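Local coordinates for replication initiation and membrane attachment protein (PDB 5WTN), which is a tetrameric primosomal protein that forms a complex with a primosomal re-initiation protein and probably helps to start DNA replication at the membrane, at residues D12-Q17 with A61-L66; F206-F211 with A232-A237. One frame throughout, in Å; residues are numbered along the deposited sequence.

In the fold
From the N terminus, the chain runs first through strand 13-17. Helices 24-38 and 40-55 follow, and contact 1 closes this loop where strand 61-62 pairs with the first strand at the sheet edge and helix 63-70 begins. Strands 90-95 and 104-109 then complete the sheet, with 104-109 on the other side of 13-17. Helices 115-119 to 134-143 follow, then a long extended stretch to strand 165-169, which pairs with 283-287 in the mostly helical C-terminal part. There contact 2 closes a shorter loop, bringing helix 208-217 against helix 227-240. The two loops are in series and neither nests nor crosses. The centres of contacts 1 and 2 are about 53 Å apart.

Contact 1 of 2, residues D12-Q17 with A61-L66; sequences DRYTVQ and ATHHRL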
ATOM      1  N   ASP A  12       6.053  20.862 -25.548  1.00 17.35           N
ATOM      2  CA  ASP A  12       5.511  19.582 -25.992  1.00 17.96           C
ATOM      3  C   ASP A  12       4.577  19.040 -24.910  1.00 19.05           C
ATOM      4  O   ASP A  12       4.749  19.305 -23.708  1.00 17.22           O
ATOM      5  CB  ASP A  12       6.628  18.572 -26.282  1.00 19.44           C
ATOM      6  CG  ASP A  12       7.357  18.849 -27.592  1.00 20.77           C
ATOM      7  OD1 ASP A  12       6.716  19.416 -28.508  1.00 23.33           O
ATOM      8  OD2 ASP A  12       8.565  18.488 -27.712  1.00 15.63           O
ATOM      9  N   ARG A  13       3.565  18.280 -25.317  1.00 19.95           N
ATOM     10  CA  ARG A  13       2.566  17.798 -24.362  1.00 19.90           C
ATOM     11  C   ARG A  13       2.658  16.298 -24.082  1.00 16.80           C
ATOM     12  O   ARG A  13       3.025  15.518 -24.959  1.00 14.32           O
ATOM     13  CB  ARG A  13       1.155  18.151 -24.844  1.00 22.19           C
ATOM     14  CG  ARG A  13       0.945  19.632 -25.116  1.00 21.65           C
ATOM     15  CD  ARG A  13      -0.522  19.947 -25.351  1.00 21.30           C
ATOM     16  NE  ARG A  13      -1.189  18.903 -26.124  1.00 27.28           N
ATOM     17  CZ  ARG A  13      -1.193  18.843 -27.451  1.00 30.41           C
ATOM     18  NH1 ARG A  13      -0.565  19.770 -28.161  1.00 32.91           N
ATOM     19  NH2 ARG A  13      -1.826  17.856 -28.071  1.00 23.73           N
ATOM     20  N   TYR A  14       2.316  15.902 -22.857  1.00 18.17           N
ATOM     21  CA  TYR A  14       2.282  14.488 -22.502  1.00 16.21           C
ATOM     22  C   TYR A  14       0.991  14.063 -21.825  1.00 16.05           C
ATOM     23  O   TYR A  14       0.182  14.883 -21.378  1.00 16.96           O
ATOM     24  CB  TYR A  14       3.457  14.121 -21.611  1.00 12.96           C
ATOM     25  CG  TYR A  14       3.404  14.731 -20.234  1.00 15.13           C
ATOM     26  CD1 TYR A  14       2.922  14.008 -19.142  1.00 14.87           C
ATOM     27  CD2 TYR A  14       3.872  16.014 -20.007  1.00 15.16           C
ATOM     28  CE1 TYR A  14       2.900  14.558 -17.862  1.00 15.92           C
ATOM     29  CE2 TYR A  14       3.852  16.572 -18.723  1.00 17.04           C
ATOM     30  CZ  TYR A  14       3.361  15.839 -17.661  1.00 19.29           C
ATOM     31  OH  TYR A  14       3.338  16.398 -16.405  1.00 20.83           O
ATOM     32  N   THR A  15       0.811  12.754 -21.776  1.00 17.30           N
ATOM     33  CA  THR A  15      -0.142  12.134 -20.884  1.00 14.90           C
ATOM     34  C   THR A  15       0.573  10.953 -20.241  1.00 12.56           C
ATOM     35  O   THR A  15       1.493  10.392 -20.839  1.00 10.94           O
ATOM     36  CB  THR A  15      -1.385  11.668 -21.636  1.00 15.36           C
ATOM     37  OG1 THR A  15      -2.247  10.995 -20.716  1.00 24.80           O
ATOM     38  CG2 THR A  15      -1.020  10.698 -22.754  1.00 14.18           C
ATOM     39  N   VAL A  16       0.179  10.597 -19.019  1.00 14.28           N
ATOM     40  CA  VAL A  16       0.697   9.399 -18.358  1.00 11.91           C
ATOM     41  C   VAL A  16      -0.372   8.325 -18.286  1.00 13.15           C
ATOM     42  O   VAL A  16      -1.480   8.572 -17.804  1.00 13.59           O
ATOM     43  CB  VAL A  16       1.097   9.673 -16.920  1.00 10.82           C
ATOM     44  CG1 VAL A  16       1.842   8.454 -16.346  1.00  9.95           C
ATOM     45  CG2 VAL A  16       1.918  10.916 -16.826  1.00 10.12           C
ATOM     46  N   GLN A  17      -0.032   7.116 -18.717  1.00 13.44           N
ATOM     47  CA  GLN A  17      -0.983   5.999 -18.659  1.00 14.42           C
ATOM     48  C   GLN A  17      -0.374   4.678 -18.170  1.00 15.95           C
ATOM     49  O   GLN A  17       0.859   4.495 -18.165  1.00 13.99           O
ATOM     50  CB  GLN A  17      -1.685   5.844 -20.019  1.00 14.40           C
ATOM     51  CG  GLN A  17      -2.643   6.998 -20.278  1.00 14.78           C
ATOM     52  CD  GLN A  17      -3.204   7.049 -21.668  1.00 17.83           C
ATOM     53  OE1 GLN A  17      -3.048   8.056 -22.361  1.00 24.31           O
ATOM     54  NE2 GLN A  17      -3.892   5.991 -22.083  1.00 21.33           N
ATOM     55  N   ALA A  61      -0.762  17.820 -20.214  1.00 17.64           N
ATOM     56  CA  ALA A  61       0.079  18.749 -19.483  1.00 17.16           C
ATOM     57  C   ALA A  61       1.260  19.073 -20.389  1.00 15.31           C
ATOM     58  O   ALA A  61       1.515  18.357 -21.352  1.00 16.33           O
ATOM     59  CB  ALA A  61       0.547  18.114 -18.196  1.00 17.82           C
ATOM     60  N   THR A  62       1.964  20.155 -20.103  1.00 14.32           N
ATOM     61  CA  THR A  62       3.149  20.503 -20.883  1.00 14.87           C
ATOM     62  C   THR A  62       4.314  20.158 -20.009  1.00 14.59           C
ATOM     63  O   THR A  62       4.186  20.161 -18.783  1.00 16.90           O
ATOM     64  CB  THR A  62       3.197  22.000 -21.289  1.00 15.87           C
ATOM     65  OG1 THR A  62       3.446  22.824 -20.139  1.00 15.66           O
ATOM     66  CG2 THR A  62       1.897  22.424 -21.944  1.00 12.91           C
ATOM     67  N   HIS A  63       5.452  19.843 -20.602  1.00 14.46           N
ATOM     68  CA  HIS A  63       6.584  19.426 -19.781  1.00 14.75           C
ATOM     69  C   HIS A  63       7.024  20.466 -18.747  1.00 17.93           C
ATOM     70  O   HIS A  63       7.833  20.160 -17.871  1.00 18.31           O
ATOM     71  CB  HIS A  63       7.749  18.976 -20.653  1.00 14.90           C
ATOM     72  CG  HIS A  63       7.578  17.592 -21.199  1.00 14.20           C
ATOM     73  ND1 HIS A  63       6.661  17.288 -22.184  1.00 14.01           N
ATOM     74  CD2 HIS A  63       8.213  16.435 -20.902  1.00 11.21           C
ATOM     75  CE1 HIS A  63       6.737  16.000 -22.464  1.00 14.05           C
ATOM     76  NE2 HIS A  63       7.672  15.462 -21.702  1.00 12.96           N
ATOM     77  N   HIS A  64       6.512  21.692 -18.864  1.00 18.06           N
ATOM     78  CA  HIS A  64       6.710  22.702 -17.840  1.00 18.44           C
ATOM     79  C   HIS A  64       6.264  22.149 -16.502  1.00 17.10           C
ATOM     80  O   HIS A  64       6.960  22.290 -15.496  1.00 16.48           O
ATOM     81  CB  HIS A  64       5.896  23.943 -18.173  1.00 21.10           C
ATOM     82  CG  HIS A  64       6.603  24.895 -19.080  1.00 26.28           C
ATOM     83  ND1 HIS A  64       7.962  25.120 -19.008  1.00 26.46           N
ATOM     84  CD2 HIS A  64       6.141  25.686 -20.082  1.00 25.47           C
ATOM     85  CE1 HIS A  64       8.310  26.004 -19.925  1.00 23.71           C
ATOM     86  NE2 HIS A  64       7.223  26.363 -20.588  1.00 27.18           N
ATOM     87  N   ARG A  65       5.106  21.498 -16.505  1.00 14.13           N
ATOM     88  CA  ARG A  65       4.562  20.911 -15.286  1.00 14.96           C
ATOM     89  C   ARG A  65       5.528  19.924 -14.599  1.00 14.66           C
ATOM     90  O   ARG A  65       5.778  20.034 -13.410  1.00 14.65           O
ATOM     91  CB  ARG A  65       3.238  20.235 -15.596  1.00 16.39           C
ATOM     92  CG  ARG A  65       2.566  19.591 -14.411  1.00 18.98           C
ATOM     93  CD  ARG A  65       1.294  18.978 -14.882  1.00 20.35           C
ATOM     94  NE  ARG A  65       0.600  18.191 -13.881  1.00 24.37           N
ATOM     95  CZ  ARG A  65      -0.720  18.193 -13.749  1.00 30.01           C
ATOM     96  NH1 ARG A  65      -1.449  18.971 -14.545  1.00 29.57           N
ATOM     97  NH2 ARG A  65      -1.308  17.435 -12.825  1.00 26.13           N
ATOM     98  N   LEU A  66       6.105  19.013 -15.374  1.00 14.46           N
ATOM     99  CA  LEU A  66       7.101  18.086 -14.846  1.00 14.78           C
ATOM    100  C   LEU A  66       8.317  18.817 -14.270  1.00 14.85           C
ATOM    101  O   LEU A  66       8.872  18.403 -13.252  1.00 13.13           O
ATOM    102  CB  LEU A  66       7.547  17.104 -15.932  1.00 13.39           C
ATOM    103  CG  LEU A  66       6.657  15.876 -16.142  1.00 15.65           C
ATOM    104  CD1 LEU A  66       7.229  14.979 -17.229  1.00 14.64           C
ATOM    105  CD2 LEU A  66       6.486  15.108 -14.841  1.00 11.80           C
TER
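Y14 and H63 meet as a T-shaped pair. The ring edge of Y14, at CD2, points at the face of H63. The centroids are 5.0 Å apart and the planes stand at 64°. Y14 CG sits between the backbone N and the carbonyl carbon (chi1 68°), which places the ring between A61 CB on one side and L66 CD1 on the other. L66 CD1 makes a CH-pi contact over its ring face, 4.2 Å from the centroid. From the opposite side, A61 CB comes within 3.7 Å of Y14 CZ. The Y14 hydroxyl passes the R65 chain at CD and bonds to E52, which also takes a salt bridge from R65.

Two N-H groups of H63 grip one carbonyl, D12 O. The backbone N comes nearly straight on to it. ND1 donates from above the carbonyl plane over 3.2 Å, with an N-H...O angle of 175°. The oxygen lies in the imidazole plane. NE2 bonds to Y107 OH. The strands are tied by Y14 N to A61 O at 3.0 Å and A61 N to Y14 O at 3.3 Å.

The two ring bonds probably hold the imidazole in this rotation, with its face toward Y14. ND1 acts as a donor here, consistent with a proton on ND1.

Contact 2 of 2, residues F206-F211 with A232-A237; sequences FDFELF and AIKKLA
A mostly helical domain in the C-terminal half of the construct brings the start of helix 208-217 against helix 227-240, with F206, F208 and F211 packed round I233. The two branches of I233 go to different rings. CG2 lies over one face of F206, in a CH-pi contact 3.9 Å from the centroid and 19° off the normal. I233 CG2 also touches F208 CE1, at 4.1 Å. CD1 reaches F211, approaching from the opposite direction, and comes within 3.6 Å of its CZ. A237, one turn on, sets CB beside F206 CD1.

With CG of F206 trans to the backbone N (chi1 179°), its ring projects between the two helices. Its CD2 lies over the centre of the F208 ring, 3.5 Å above the plane. The F208 ring also has K234 CG at its edge, 3.8 Å from CE2. The K234 chain crosses that ring at about a right angle, then bends away toward D203, a long and weak ion pair. K230 adds a cation-pi contact to F208. A serine in place of F206 would probably take the ring from A237 CB and from the face of F208, leave I233 CG2 without its CH-pi partner though still beside F208, and open a gap between the helices.

D207 is the N-cap of helix 208-217. Its OD2 accepts from L210 N at 3.1 Å, with an N-H...O angle of 173°. L266 packs on I233, and M247 on F211. The arrangement is typical of the apolar core of a mostly helical domain, here built by helices 208-217, 227-240, 244-254 and 263-278.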
ATOM      1  N   PHE A 206     -16.229 -34.193 -16.349  1.00 34.57           N
ATOM      2  CA  PHE A 206     -16.581 -34.414 -17.748  1.00 35.54           C
ATOM      3  C   PHE A 206     -16.013 -35.731 -18.270  1.00 35.96           C
ATOM      4  O   PHE A 206     -14.840 -36.034 -18.028  1.00 38.19           O
ATOM      5  CB  PHE A 206     -16.025 -33.266 -18.603  1.00 35.04           C
ATOM      6  CG  PHE A 206     -16.312 -33.408 -20.072  1.00 29.51           C
ATOM      7  CD1 PHE A 206     -17.563 -33.084 -20.578  1.00 27.70           C
ATOM      8  CD2 PHE A 206     -15.338 -33.863 -20.944  1.00 28.53           C
ATOM      9  CE1 PHE A 206     -17.836 -33.207 -21.919  1.00 28.60           C
ATOM     10  CE2 PHE A 206     -15.610 -33.995 -22.296  1.00 29.96           C
ATOM     11  CZ  PHE A 206     -16.860 -33.670 -22.782  1.00 31.12           C
ATOM     12  N   ASP A 207     -16.788 -36.482 -19.050  1.00 30.26           N
ATOM     13  CA  ASP A 207     -16.287 -37.787 -19.450  1.00 34.50           C
ATOM     14  C   ASP A 207     -15.513 -37.678 -20.751  1.00 33.24           C
ATOM     15  O   ASP A 207     -16.088 -37.715 -21.830  1.00 34.23           O
ATOM     16  CB  ASP A 207     -17.484 -38.719 -19.657  1.00 37.23           C
ATOM     17  CG  ASP A 207     -17.081 -40.155 -19.991  1.00 45.14           C
ATOM     18  OD1 ASP A 207     -17.979 -41.027 -19.953  1.00 50.91           O
ATOM     19  OD2 ASP A 207     -15.888 -40.426 -20.289  1.00 46.35           O
ATOM     20  N   PHE A 208     -14.194 -37.686 -20.646  1.00 32.48           N
ATOM     21  CA  PHE A 208     -13.367 -37.542 -21.827  1.00 35.12           C
ATOM     22  C   PHE A 208     -13.261 -38.844 -22.601  1.00 40.32           C
ATOM     23  O   PHE A 208     -13.098 -38.834 -23.818  1.00 42.28           O
ATOM     24  CB  PHE A 208     -11.974 -37.064 -21.456  1.00 32.36           C
ATOM     25  CG  PHE A 208     -11.901 -35.610 -21.108  1.00 35.48           C
ATOM     26  CD1 PHE A 208     -11.679 -34.659 -22.092  1.00 35.91           C
ATOM     27  CD2 PHE A 208     -12.020 -35.192 -19.795  1.00 35.01           C
ATOM     28  CE1 PHE A 208     -11.594 -33.326 -21.773  1.00 34.44           C
ATOM     29  CE2 PHE A 208     -11.926 -33.857 -19.467  1.00 36.24           C
ATOM     30  CZ  PHE A 208     -11.720 -32.922 -20.453  1.00 35.94           C
ATOM     31  N   GLU A 209     -13.323 -39.964 -21.889  1.00 42.93           N
ATOM     32  CA  GLU A 209     -13.225 -41.271 -22.522  1.00 47.22           C
ATOM     33  C   GLU A 209     -14.288 -41.380 -23.623  1.00 48.39           C
ATOM     34  O   GLU A 209     -13.971 -41.666 -24.787  1.00 48.63           O
ATOM     35  CB  GLU A 209     -13.405 -42.375 -21.479  1.00 53.27           C
ATOM     36  CG  GLU A 209     -12.970 -43.774 -21.934  1.00 60.02           C
ATOM     37  CD  GLU A 209     -13.825 -44.881 -21.322  1.00 68.84           C
ATOM     38  OE1 GLU A 209     -14.457 -44.632 -20.269  1.00 71.98           O
ATOM     39  OE2 GLU A 209     -13.874 -45.993 -21.899  1.00 69.57           O
ATOM     40  N   LEU A 210     -15.541 -41.123 -23.257  1.00 43.82           N
ATOM     41  CA  LEU A 210     -16.637 -41.147 -24.213  1.00 39.61           C
ATOM     42  C   LEU A 210     -16.443 -40.079 -25.287  1.00 45.44           C
ATOM     43  O   LEU A 210     -16.574 -40.351 -26.484  1.00 45.21           O
ATOM     44  CB  LEU A 210     -17.959 -40.919 -23.492  1.00 37.51           C
ATOM     45  CG  LEU A 210     -19.177 -41.053 -24.394  1.00 44.24           C
ATOM     46  CD1 LEU A 210     -19.276 -42.486 -24.885  1.00 45.16           C
ATOM     47  CD2 LEU A 210     -20.452 -40.626 -23.679  1.00 45.52           C
ATOM     48  N   PHE A 211     -16.122 -38.868 -24.838  1.00 45.06           N
ATOM     49  CA  PHE A 211     -15.948 -37.705 -25.705  1.00 39.60           C
ATOM     50  C   PHE A 211     -14.965 -37.971 -26.836  1.00 41.09           C
ATOM     51  O   PHE A 211     -15.267 -37.716 -27.998  1.00 42.08           O
ATOM     52  CB  PHE A 211     -15.485 -36.519 -24.860  1.00 36.95           C
ATOM     53  CG  PHE A 211     -15.063 -35.328 -25.660  1.00 39.62           C
ATOM     54  CD1 PHE A 211     -13.733 -35.139 -26.010  1.00 41.27           C
ATOM     55  CD2 PHE A 211     -15.994 -34.380 -26.060  1.00 39.37           C
ATOM     56  CE1 PHE A 211     -13.344 -34.027 -26.759  1.00 41.08           C
ATOM     57  CE2 PHE A 211     -15.606 -33.273 -26.810  1.00 36.33           C
ATOM     58  CZ  PHE A 211     -14.283 -33.100 -27.158  1.00 34.37           C
ATOM     59  N   ALA A 232     -10.421 -25.987 -21.139  1.00 36.67           N
ATOM     60  CA  ALA A 232     -11.563 -25.146 -21.470  1.00 30.83           C
ATOM     61  C   ALA A 232     -12.841 -25.965 -21.517  1.00 30.51           C
ATOM     62  O   ALA A 232     -13.898 -25.542 -21.035  1.00 30.67           O
ATOM     63  CB  ALA A 232     -11.331 -24.471 -22.795  1.00 32.60           C
ATOM     64  N   ILE A 233     -12.737 -27.140 -22.123  1.00 30.31           N
ATOM     65  CA  ILE A 233     -13.853 -28.066 -22.203  1.00 29.32           C
ATOM     66  C   ILE A 233     -14.382 -28.380 -20.811  1.00 28.23           C
ATOM     67  O   ILE A 233     -15.580 -28.269 -20.565  1.00 27.41           O
ATOM     68  CB  ILE A 233     -13.428 -29.355 -22.913  1.00 29.47           C
ATOM     69  CG1 ILE A 233     -13.316 -29.104 -24.422  1.00 25.58           C
ATOM     70  CG2 ILE A 233     -14.385 -30.495 -22.591  1.00 25.89           C
ATOM     71  CD1 ILE A 233     -12.990 -30.340 -25.221  1.00 29.35           C
ATOM     72  N   LYS A 234     -13.467 -28.744 -19.915  1.00 30.35           N
ATOM     73  CA  LYS A 234     -13.774 -29.025 -18.520  1.00 28.94           C
ATOM     74  C   LYS A 234     -14.610 -27.917 -17.890  1.00 27.44           C
ATOM     75  O   LYS A 234     -15.638 -28.182 -17.280  1.00 27.50           O
ATOM     76  CB  LYS A 234     -12.468 -29.196 -17.733  1.00 34.95           C
ATOM     77  CG  LYS A 234     -12.096 -30.634 -17.386  1.00 38.89           C
ATOM     78  CD  LYS A 234     -10.605 -30.764 -17.027  1.00 45.12           C
ATOM     79  CE  LYS A 234     -10.238 -30.057 -15.720  1.00 49.53           C
ATOM     80  NZ  LYS A 234      -8.763 -29.739 -15.591  1.00 51.25           N
ATOM     81  N   LYS A 235     -14.174 -26.672 -18.044  1.00 30.34           N
ATOM     82  CA  LYS A 235     -14.851 -25.558 -17.387  1.00 27.90           C
ATOM     83  C   LYS A 235     -16.217 -25.369 -17.994  1.00 28.14           C
ATOM     84  O   LYS A 235     -17.176 -25.063 -17.290  1.00 28.38           O
ATOM     85  CB  LYS A 235     -14.047 -24.265 -17.509  1.00 27.01           C
ATOM     86  CG  LYS A 235     -12.590 -24.390 -17.118  1.00 27.98           C
ATOM     87  CD  LYS A 235     -12.032 -23.038 -16.694  1.00 28.93           C
ATOM     88  CE  LYS A 235     -10.565 -23.124 -16.278  1.00 33.38           C
ATOM     89  NZ  LYS A 235      -9.950 -21.764 -16.244  1.00 33.23           N
ATOM     90  N   LEU A 236     -16.301 -25.550 -19.307  1.00 29.37           N
ATOM     91  CA  LEU A 236     -17.559 -25.351 -20.007  1.00 29.10           C
ATOM     92  C   LEU A 236     -18.582 -26.412 -19.589  1.00 29.65           C
ATOM     93  O   LEU A 236     -19.733 -26.101 -19.254  1.00 27.28           O
ATOM     94  CB  LEU A 236     -17.313 -25.362 -21.505  1.00 27.34           C
ATOM     95  CG  LEU A 236     -16.619 -24.075 -21.947  1.00 28.90           C
ATOM     96  CD1 LEU A 236     -16.194 -24.140 -23.414  1.00 26.80           C
ATOM     97  CD2 LEU A 236     -17.541 -22.888 -21.690  1.00 25.39           C
ATOM     98  N   ALA A 237     -18.134 -27.662 -19.578  1.00 28.50           N
ATOM     99  CA  ALA A 237     -18.964 -28.779 -19.159  1.00 26.91           C
ATOM    100  C   ALA A 237     -19.462 -28.583 -17.738  1.00 28.81           C
ATOM    101  O   ALA A 237     -20.621 -28.864 -17.428  1.00 32.36           O
ATOM    102  CB  ALA A 237     -18.185 -30.071 -19.257  1.00 27.00           C
TER